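TIR-like domain-containing protein (Prevotella corporis, PDB 7EBD) is a prokaryotic STING-family protein that, as a pair of chains, holds C2E in a shared pocket. Local coordinates at residues I12-G17 / R139-L144; G17-A22 / G43-K48. All blocks are in the same frame, centred on the assembly; numbering follows the deposited sequence.

Overall arrangement
Both interactions use helix 6-28, one wall of the C2E pocket. Interaction 1 packs I12-G17 against helix 124-146, and interaction 2, nested inside the chain loop that interaction 1 closes, sets G17-A22 against strand 42-47. Their centres lie about 10 Å apart, and they share G17. The ring of Y14 joins them through packing, its CE2 lying 3.4 Å from V19 CG2. A probable hydrogen bond of 3.0 Å runs from K20 N to F15 O. The same helix contributes S13, Y14, G17 and F18 to the pocket, S13 and G17 through backbone atoms, while T102, D99 and H85 of both subunits hydrogen-bond C2E, placing it at the dimer interface.

Interaction 1 of 2, residues I12-G17 / R139-L144; sequences ISYFEG and RVLQLL. With C2E (9,9'-[(2R,3R,3aS,5S,7aR,9R,10R,10aS,12S,14aR)-3,5,10,12-tetrahydroxy-5,12-dioxidooctahydro-2H,7H-difuro[3,2-d:3',2'-j][1,3,7,9,2,8]tetraoxadiphosphacyclododecine-2,9-diyl]bis(2-amino-1,9-dihydro-6H-purin-6-one)), chain E.
F15 and L144 meet where two helices of the prokaryotic STING fold, 6-28 and 124-146, pack together; the axes of segments 12-17 and 139-144 come within 9.7 Å and cross at -36°. L144 CB sits over the middle of the F15 ring, 3.8 Å from the centroid and only 10° off the normal, a CH-pi contact for which a flat aromatic face is well suited. Farther out on the same side chain, L144 CD1 reaches F15 CB at 3.7 Å and also touches I12, whose CG1 is in turn 4.3 Å from V140 CG1. L141 sets CD1 between F15 CB and the Y14 ring, and CD2 at the edge of that ring, 4.0 Å from Y14 CE2. With CG anti to the backbone N (chi1 180°), Y14 stands between L141 and the ligand, and its hydroxyl is tied to D99 by a hydrogen bond. On the flank facing the second subunit, S13 OG is hydrogen-bonded to I103 O and E16 forms a salt bridge with K109, both partners on that other chain. C2E meets the opposite edge of the tyrosine, where Y14 CD1 lies 3.5 Å from the ligand's O4'.

Interaction 2 of 2, residues G17-A22 / G43-K48; sequences GFVKLA and GKLYIK. With C2E (9,9'-[(2R,3R,3aS,5S,7aR,9R,10R,10aS,12S,14aR)-3,5,10,12-tetrahydroxy-5,12-dioxidooctahydro-2H,7H-difuro[3,2-d:3',2'-j][1,3,7,9,2,8]tetraoxadiphosphacyclododecine-2,9-diyl]bis(2-amino-1,9-dihydro-6H-purin-6-one)), chain E.
F18 and L45 approach each other at a slant, the leucine methyl CD2 lying 4.2 Å from F18 CE2. The phenylalanine serves two neighbours at once: one ring face lies against a guanine base of C2E, with F18 CE1 3.5 Å from the ligand's C2, while CE2 turns to the leucine. Holding CG anti to the backbone N (chi1 172°) sets that face of the ring against the base, and a broad apolar side chain suits a place between a purine and a hydrophobic core. L45 CD2 is also shared by two other helix residues, resting 3.8 Å from A22 CB and 4.3 Å from V19 CG1; the small alanine lets the leucine come close to the helix. Farther along the strand, I47 sends its CD1 to V19 CG2 at 4.2 Å, a meeting of two beta-branched residues. No hydrogen bond links the two segments, which pack through apolar groups alone. The segment axes of 17-22 and 43-47 run nearly antiparallel, at 164°, and come within 10.2 Å. Strand 42-47 lies inside the mixed sheet between strands 94-99 and 155-157, and helix 6-28 packs on this sheet, F18 also touching I84 and I86 of strand 84-91.

Interaction 1 of 2, residues I12-G17 / R139-L144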
loop_
_atom_site.group_PDB
_atom_site.type_symbol
_atom_site.label_atom_id
_atom_site.label_comp_id
_atom_site.label_asym_id
_atom_site.label_seq_id
_atom_site.Cartn_x
_atom_site.Cartn_y
_atom_site.Cartn_z
ATOM N N ILE A 12 -5.328 7.199 -5.749
ATOM C CA ILE A 12 -5.495 6.219 -6.819
ATOM C C ILE A 12 -4.896 4.877 -6.416
ATOM O O ILE A 12 -5.500 3.819 -6.635
ATOM C CB ILE A 12 -4.881 6.738 -8.132
ATOM C CG1 ILE A 12 -5.566 8.029 -8.575
ATOM C CG2 ILE A 12 -5.012 5.691 -9.219
ATOM C CD1 ILE A 12 -4.957 8.639 -9.817
ATOM N N SER A 13 -3.696 4.894 -5.825
ATOM C CA SER A 13 -3.069 3.649 -5.391
ATOM C C SER A 13 -3.881 2.975 -4.293
ATOM O O SER A 13 -4.050 1.750 -4.300
ATOM C CB SER A 13 -1.642 3.916 -4.910
ATOM O OG SER A 13 -0.785 4.228 -5.991
ATOM N N TYR A 14 -4.406 3.763 -3.352
ATOM C CA TYR A 14 -5.220 3.203 -2.279
ATOM C C TYR A 14 -6.504 2.588 -2.822
ATOM O O TYR A 14 -6.934 1.523 -2.363
ATOM C CB TYR A 14 -5.526 4.295 -1.252
ATOM C CG TYR A 14 -6.373 3.856 -0.081
ATOM C CD1 TYR A 14 -5.930 2.873 0.793
ATOM C CD2 TYR A 14 -7.607 4.446 0.167
ATOM C CE1 TYR A 14 -6.698 2.475 1.871
ATOM C CE2 TYR A 14 -8.382 4.057 1.245
ATOM C CZ TYR A 14 -7.923 3.068 2.092
ATOM O OH TYR A 14 -8.691 2.677 3.165
ATOM N N PHE A 15 -7.118 3.232 -3.816
ATOM C CA PHE A 15 -8.344 2.698 -4.399
ATOM C C PHE A 15 -8.072 1.426 -5.193
ATOM O O PHE A 15 -8.812 0.443 -5.072
ATOM C CB PHE A 15 -8.999 3.760 -5.283
ATOM C CG PHE A 15 -10.226 3.281 -6.009
ATOM C CD1 PHE A 15 -11.463 3.286 -5.387
ATOM C CD2 PHE A 15 -10.141 2.831 -7.318
ATOM C CE1 PHE A 15 -12.591 2.847 -6.054
ATOM C CE2 PHE A 15 -11.266 2.388 -7.990
ATOM C CZ PHE A 15 -12.492 2.397 -7.357
ATOM N N GLU A 16 -7.006 1.421 -5.998
ATOM C CA GLU A 16 -6.712 0.265 -6.839
ATOM C C GLU A 16 -6.248 -0.928 -6.014
ATOM O O GLU A 16 -6.553 -2.078 -6.353
ATOM C CB GLU A 16 -5.660 0.630 -7.885
ATOM C CG GLU A 16 -6.143 1.595 -8.961
ATOM C CD GLU A 16 -7.319 1.050 -9.751
ATOM O OE1 GLU A 16 -8.307 1.790 -9.941
ATOM O OE2 GLU A 16 -7.261 -0.123 -10.174
ATOM N N GLY A 17 -5.503 -0.683 -4.938
ATOM C CA GLY A 17 -4.928 -1.755 -4.159
ATOM C C GLY A 17 -5.721 -2.221 -2.961
ATOM O O GLY A 17 -5.294 -3.164 -2.288
ATOM N N ARG A 139 -11.343 13.841 -1.882
ATOM C CA ARG A 139 -12.103 14.156 -3.087
ATOM C C ARG A 139 -11.810 13.157 -4.200
ATOM O O ARG A 139 -12.731 12.663 -4.862
ATOM C CB ARG A 139 -11.785 15.580 -3.548
ATOM C CG ARG A 139 -12.462 15.974 -4.850
ATOM C CD ARG A 139 -11.921 17.291 -5.386
ATOM N NE ARG A 139 -10.516 17.189 -5.776
ATOM C CZ ARG A 139 -10.100 16.833 -6.988
ATOM N NH1 ARG A 139 -10.982 16.543 -7.936
ATOM N NH2 ARG A 139 -8.802 16.768 -7.254
ATOM N N VAL A 140 -10.530 12.847 -4.421
ATOM C CA VAL A 140 -10.173 11.887 -5.463
ATOM C C VAL A 140 -10.715 10.505 -5.123
ATOM O O VAL A 140 -11.230 9.791 -5.995
ATOM C CB VAL A 140 -8.649 11.864 -5.678
ATOM C CG1 VAL A 140 -8.265 10.762 -6.654
ATOM C CG2 VAL A 140 -8.163 13.215 -6.182
ATOM N N LEU A 141 -10.617 10.106 -3.851
ATOM C CA LEU A 141 -11.137 8.804 -3.450
ATOM C C LEU A 141 -12.645 8.730 -3.650
ATOM O O LEU A 141 -13.165 7.712 -4.117
ATOM C CB LEU A 141 -10.772 8.512 -1.994
ATOM C CG LEU A 141 -11.172 7.129 -1.473
ATOM C CD1 LEU A 141 -10.512 6.030 -2.296
ATOM C CD2 LEU A 141 -10.831 6.974 0.002
ATOM N N GLN A 142 -13.363 9.805 -3.315
ATOM C CA GLN A 142 -14.809 9.813 -3.501
ATOM C C GLN A 142 -15.176 9.772 -4.979
ATOM O O GLN A 142 -16.132 9.091 -5.368
ATOM C CB GLN A 142 -15.416 11.045 -2.830
ATOM C CG GLN A 142 -16.933 11.036 -2.786
ATOM C CD GLN A 142 -17.471 9.923 -1.908
ATOM O OE1 GLN A 142 -17.339 9.966 -0.686
ATOM N NE2 GLN A 142 -18.078 8.917 -2.528
ATOM N N LEU A 143 -14.425 10.494 -5.817
ATOM C CA LEU A 143 -14.675 10.446 -7.254
ATOM C C LEU A 143 -14.447 9.045 -7.805
ATOM O O LEU A 143 -15.215 8.572 -8.652
ATOM C CB LEU A 143 -13.786 11.458 -7.979
ATOM C CG LEU A 143 -14.105 12.938 -7.759
ATOM C CD1 LEU A 143 -13.066 13.822 -8.432
ATOM C CD2 LEU A 143 -15.499 13.265 -8.274
ATOM N N LEU A 144 -13.407 8.358 -7.327
ATOM C CA LEU A 144 -13.163 6.991 -7.779
ATOM C C LEU A 144 -14.238 6.038 -7.270
ATOM O O LEU A 144 -14.629 5.100 -7.976
ATOM C CB LEU A 144 -11.776 6.527 -7.332
ATOM C CG LEU A 144 -10.594 7.278 -7.947
ATOM C CD1 LEU A 144 -9.281 6.800 -7.348
ATOM C CD2 LEU A 144 -10.585 7.115 -9.459
HETATM P P1 C2E E . -0.460 -1.294 -2.455
HETATM O O2P C2E E . -0.528 -2.777 -2.732
HETATM O O1P C2E E . -0.880 -0.639 -3.743
HETATM O "O5'" C2E E . -1.566 -0.764 -1.367
HETATM C "C5'" C2E E . -1.821 0.605 -1.322
HETATM C "C4'" C2E E . -2.526 0.943 0.023
HETATM O "O4'" C2E E . -3.677 0.331 0.082
HETATM C "C3'" C2E E . -1.711 0.399 1.215
HETATM O "O3'" C2E E . -0.837 1.339 1.632
HETATM C "C2'" C2E E . -2.803 0.145 2.269
HETATM O "O2'" C2E E . -3.156 1.416 2.973
HETATM C "C1'" C2E E . -3.841 -0.261 1.583
HETATM N N9 C2E E . -3.891 -1.696 1.553
HETATM C C8 C2E E . -3.367 -2.434 0.564
HETATM N N7 C2E E . -3.623 -3.711 0.923
HETATM C C5 C2E E . -4.279 -3.713 2.090
HETATM C C6 C2E E . -4.824 -4.846 2.969
HETATM O O6 C2E E . -4.689 -5.975 2.643
HETATM N N1 C2E E . -5.497 -4.539 4.192
HETATM C C2 C2E E . -5.666 -3.171 4.602
HETATM N N2 C2E E . -6.349 -2.856 5.842
HETATM N N3 C2E E . -5.148 -2.091 3.765
HETATM C C4 C2E E . -4.451 -2.422 2.494
HETATM P P11 C2E E . 0.375 0.720 2.591
HETATM O O21 C2E E . -0.061 0.104 3.899
HETATM O O11 C2E E . 1.231 1.903 2.976
HETATM O O5A C2E E . 1.297 -0.232 1.608
HETATM C C5A C2E E . 2.051 0.543 0.716
HETATM C C4A C2E E . 2.754 -0.342 -0.239
HETATM O O4A C2E E . 3.610 -1.104 0.386
HETATM C C3A C2E E . 1.672 -1.386 -0.987
HETATM O O3A C2E E . 1.071 -0.721 -2.192
HETATM C C2A C2E E . 2.335 -2.354 -1.328
HETATM O O2A C2E E . 3.050 -2.094 -2.627
HETATM C C1A C2E E . 3.427 -2.505 -0.146
HETATM N N91 C2E E . 2.971 -3.299 0.789
HETATM C C81 C2E E . 2.345 -3.019 1.948
HETATM N N71 C2E E . 2.083 -4.196 2.548
HETATM C C51 C2E E . 2.547 -5.167 1.768
HETATM C C61 C2E E . 2.539 -6.686 1.931
HETATM O O61 C2E E . 2.054 -7.173 2.892
HETATM N N11 C2E E . 3.116 -7.517 0.922
HETATM C C21 C2E E . 3.704 -6.919 -0.249
HETATM N N21 C2E E . 4.289 -7.762 -1.275
HETATM N N31 C2E E . 3.710 -5.469 -0.400
HETATM C C41 C2E E . 3.107 -4.609 0.659
#

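Interaction 2 of 2, residues G17-A22 / G43-K48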
loop_
_atom_site.group_PDB
_atom_site.type_symbol
_atom_site.label_atom_id
_atom_site.label_comp_id
_atom_site.label_asym_id
_atom_site.label_seq_id
_atom_site.Cartn_x
_atom_site.Cartn_y
_atom_site.Cartn_z
ATOM N N GLY A 17 -5.503 -0.683 -4.938
ATOM C CA GLY A 17 -4.928 -1.755 -4.159
ATOM C C GLY A 17 -5.721 -2.221 -2.961
ATOM O O GLY A 17 -5.294 -3.164 -2.288
ATOM N N PHE A 18 -6.863 -1.603 -2.658
ATOM C CA PHE A 18 -7.612 -2.005 -1.472
ATOM C C PHE A 18 -9.112 -1.764 -1.598
ATOM O O PHE A 18 -9.902 -2.710 -1.517
ATOM C CB PHE A 18 -7.078 -1.276 -0.237
ATOM C CG PHE A 18 -7.911 -1.489 0.993
ATOM C CD1 PHE A 18 -7.886 -2.703 1.661
ATOM C CD2 PHE A 18 -8.723 -0.477 1.480
ATOM C CE1 PHE A 18 -8.657 -2.905 2.792
ATOM C CE2 PHE A 18 -9.495 -0.673 2.609
ATOM C CZ PHE A 18 -9.463 -1.888 3.267
ATOM N N VAL A 19 -9.511 -0.505 -1.795
ATOM C CA VAL A 19 -10.927 -0.143 -1.720
ATOM C C VAL A 19 -11.735 -0.898 -2.768
ATOM O O VAL A 19 -12.794 -1.463 -2.473
ATOM C CB VAL A 19 -11.102 1.378 -1.868
ATOM C CG1 VAL A 19 -12.581 1.742 -1.882
ATOM C CG2 VAL A 19 -10.386 2.099 -0.747
ATOM N N LYS A 20 -11.253 -0.906 -4.012
ATOM C CA LYS A 20 -11.975 -1.581 -5.087
ATOM C C LYS A 20 -12.112 -3.073 -4.806
ATOM O O LYS A 20 -13.200 -3.647 -4.944
ATOM C CB LYS A 20 -11.265 -1.331 -6.419
ATOM C CG LYS A 20 -11.980 -1.896 -7.633
ATOM C CD LYS A 20 -11.352 -1.381 -8.920
ATOM C CE LYS A 20 -9.879 -1.745 -9.009
ATOM N NZ LYS A 20 -9.673 -3.188 -9.312
ATOM N N LEU A 21 -11.017 -3.714 -4.393
ATOM C CA LEU A 21 -11.052 -5.146 -4.112
ATOM C C LEU A 21 -11.956 -5.456 -2.925
ATOM O O LEU A 21 -12.701 -6.443 -2.944
ATOM C CB LEU A 21 -9.636 -5.659 -3.852
ATOM C CG LEU A 21 -8.548 -5.241 -4.843
ATOM C CD1 LEU A 21 -7.183 -5.738 -4.384
ATOM C CD2 LEU A 21 -8.867 -5.743 -6.244
ATOM N N ALA A 22 -11.908 -4.620 -1.883
ATOM C CA ALA A 22 -12.756 -4.844 -0.717
ATOM C C ALA A 22 -14.232 -4.691 -1.067
ATOM O O ALA A 22 -15.066 -5.492 -0.628
ATOM C CB ALA A 22 -12.368 -3.883 0.407
ATOM N N GLY A 43 -22.958 -5.556 3.847
ATOM C CA GLY A 43 -21.658 -5.158 4.350
ATOM C C GLY A 43 -21.344 -3.738 3.936
ATOM O O GLY A 43 -21.806 -3.252 2.900
ATOM N N LYS A 44 -20.551 -3.072 4.768
ATOM C CA LYS A 44 -20.142 -1.699 4.507
ATOM C C LYS A 44 -18.662 -1.554 4.814
ATOM O O LYS A 44 -18.158 -2.168 5.757
ATOM C CB LYS A 44 -20.948 -0.701 5.352
ATOM C CG LYS A 44 -22.444 -0.705 5.080
ATOM C CD LYS A 44 -22.768 -0.093 3.727
ATOM C CE LYS A 44 -24.266 -0.110 3.461
ATOM N NZ LYS A 44 -24.599 0.372 2.091
ATOM N N LEU A 45 -17.972 -0.748 4.009
ATOM C CA LEU A 45 -16.574 -0.405 4.231
ATOM C C LEU A 45 -16.489 1.077 4.561
ATOM O O LEU A 45 -16.918 1.919 3.766
ATOM C CB LEU A 45 -15.722 -0.732 3.004
ATOM C CG LEU A 45 -14.287 -0.197 3.022
ATOM C CD1 LEU A 45 -13.502 -0.781 4.189
ATOM C CD2 LEU A 45 -13.583 -0.476 1.700
ATOM N N TYR A 46 -15.937 1.393 5.729
ATOM C CA TYR A 46 -15.816 2.762 6.209
ATOM C C TYR A 46 -14.347 3.160 6.216
ATOM O O TYR A 46 -13.520 2.498 6.859
ATOM C CB TYR A 46 -16.425 2.914 7.603
ATOM C CG TYR A 46 -17.916 2.673 7.642
ATOM C CD1 TYR A 46 -18.805 3.631 7.169
ATOM C CD2 TYR A 46 -18.437 1.491 8.152
ATOM C CE1 TYR A 46 -20.171 3.418 7.199
ATOM C CE2 TYR A 46 -19.802 1.268 8.187
ATOM C CZ TYR A 46 -20.663 2.234 7.708
ATOM O OH TYR A 46 -22.022 2.019 7.744
ATOM N N ILE A 47 -14.033 4.232 5.497
ATOM C CA ILE A 47 -12.681 4.769 5.433
ATOM C C ILE A 47 -12.550 5.833 6.514
ATOM O O ILE A 47 -13.282 6.829 6.506
ATOM C CB ILE A 47 -12.377 5.353 4.046
ATOM C CG1 ILE A 47 -12.795 4.375 2.944
ATOM C CG2 ILE A 47 -10.899 5.697 3.926
ATOM C CD1 ILE A 47 -12.095 3.037 3.002
ATOM N N LYS A 48 -11.620 5.629 7.439
ATOM C CA LYS A 48 -11.416 6.534 8.562
ATOM C C LYS A 48 -10.157 7.352 8.317
ATOM O O LYS A 48 -9.066 6.791 8.180
ATOM C CB LYS A 48 -11.310 5.758 9.875
ATOM C CG LYS A 48 -10.949 6.620 11.074
ATOM C CD LYS A 48 -12.064 7.593 11.415
ATOM C CE LYS A 48 -11.700 8.445 12.620
ATOM N NZ LYS A 48 -12.792 9.395 12.972
HETATM P P1 C2E E . -0.460 -1.294 -2.455
HETATM O O2P C2E E . -0.528 -2.777 -2.732
HETATM O O1P C2E E . -0.880 -0.639 -3.743
HETATM O "O5'" C2E E . -1.566 -0.764 -1.367
HETATM C "C5'" C2E E . -1.821 0.605 -1.322
HETATM C "C4'" C2E E . -2.526 0.943 0.023
HETATM O "O4'" C2E E . -3.677 0.331 0.082
HETATM C "C3'" C2E E . -1.711 0.399 1.215
HETATM O "O3'" C2E E . -0.837 1.339 1.632
HETATM C "C2'" C2E E . -2.803 0.145 2.269
HETATM O "O2'" C2E E . -3.156 1.416 2.973
HETATM C "C1'" C2E E . -3.841 -0.261 1.583
HETATM N N9 C2E E . -3.891 -1.696 1.553
HETATM C C8 C2E E . -3.367 -2.434 0.564
HETATM N N7 C2E E . -3.623 -3.711 0.923
HETATM C C5 C2E E . -4.279 -3.713 2.090
HETATM C C6 C2E E . -4.824 -4.846 2.969
HETATM O O6 C2E E . -4.689 -5.975 2.643
HETATM N N1 C2E E . -5.497 -4.539 4.192
HETATM C C2 C2E E . -5.666 -3.171 4.602
HETATM N N2 C2E E . -6.349 -2.856 5.842
HETATM N N3 C2E E . -5.148 -2.091 3.765
HETATM C C4 C2E E . -4.451 -2.422 2.494
HETATM P P11 C2E E . 0.375 0.720 2.591
HETATM O O21 C2E E . -0.061 0.104 3.899
HETATM O O11 C2E E . 1.231 1.903 2.976
HETATM O O5A C2E E . 1.297 -0.232 1.608
HETATM C C5A C2E E . 2.051 0.543 0.716
HETATM C C4A C2E E . 2.754 -0.342 -0.239
HETATM O O4A C2E E . 3.610 -1.104 0.386
HETATM C C3A C2E E . 1.672 -1.386 -0.987
HETATM O O3A C2E E . 1.071 -0.721 -2.192
HETATM C C2A C2E E . 2.335 -2.354 -1.328
HETATM O O2A C2E E . 3.050 -2.094 -2.627
HETATM C C1A C2E E . 3.427 -2.505 -0.146
HETATM N N91 C2E E . 2.971 -3.299 0.789
HETATM C C81 C2E E . 2.345 -3.019 1.948
HETATM N N71 C2E E . 2.083 -4.196 2.548
HETATM C C51 C2E E . 2.547 -5.167 1.768
HETATM C C61 C2E E . 2.539 -6.686 1.931
HETATM O O61 C2E E . 2.054 -7.173 2.892
HETATM N N11 C2E E . 3.116 -7.517 0.922
HETATM C C21 C2E E . 3.704 -6.919 -0.249
HETATM N N21 C2E E . 4.289 -7.762 -1.275
HETATM N N31 C2E E . 3.710 -5.469 -0.400
HETATM C C41 C2E E . 3.107 -4.609 0.659
#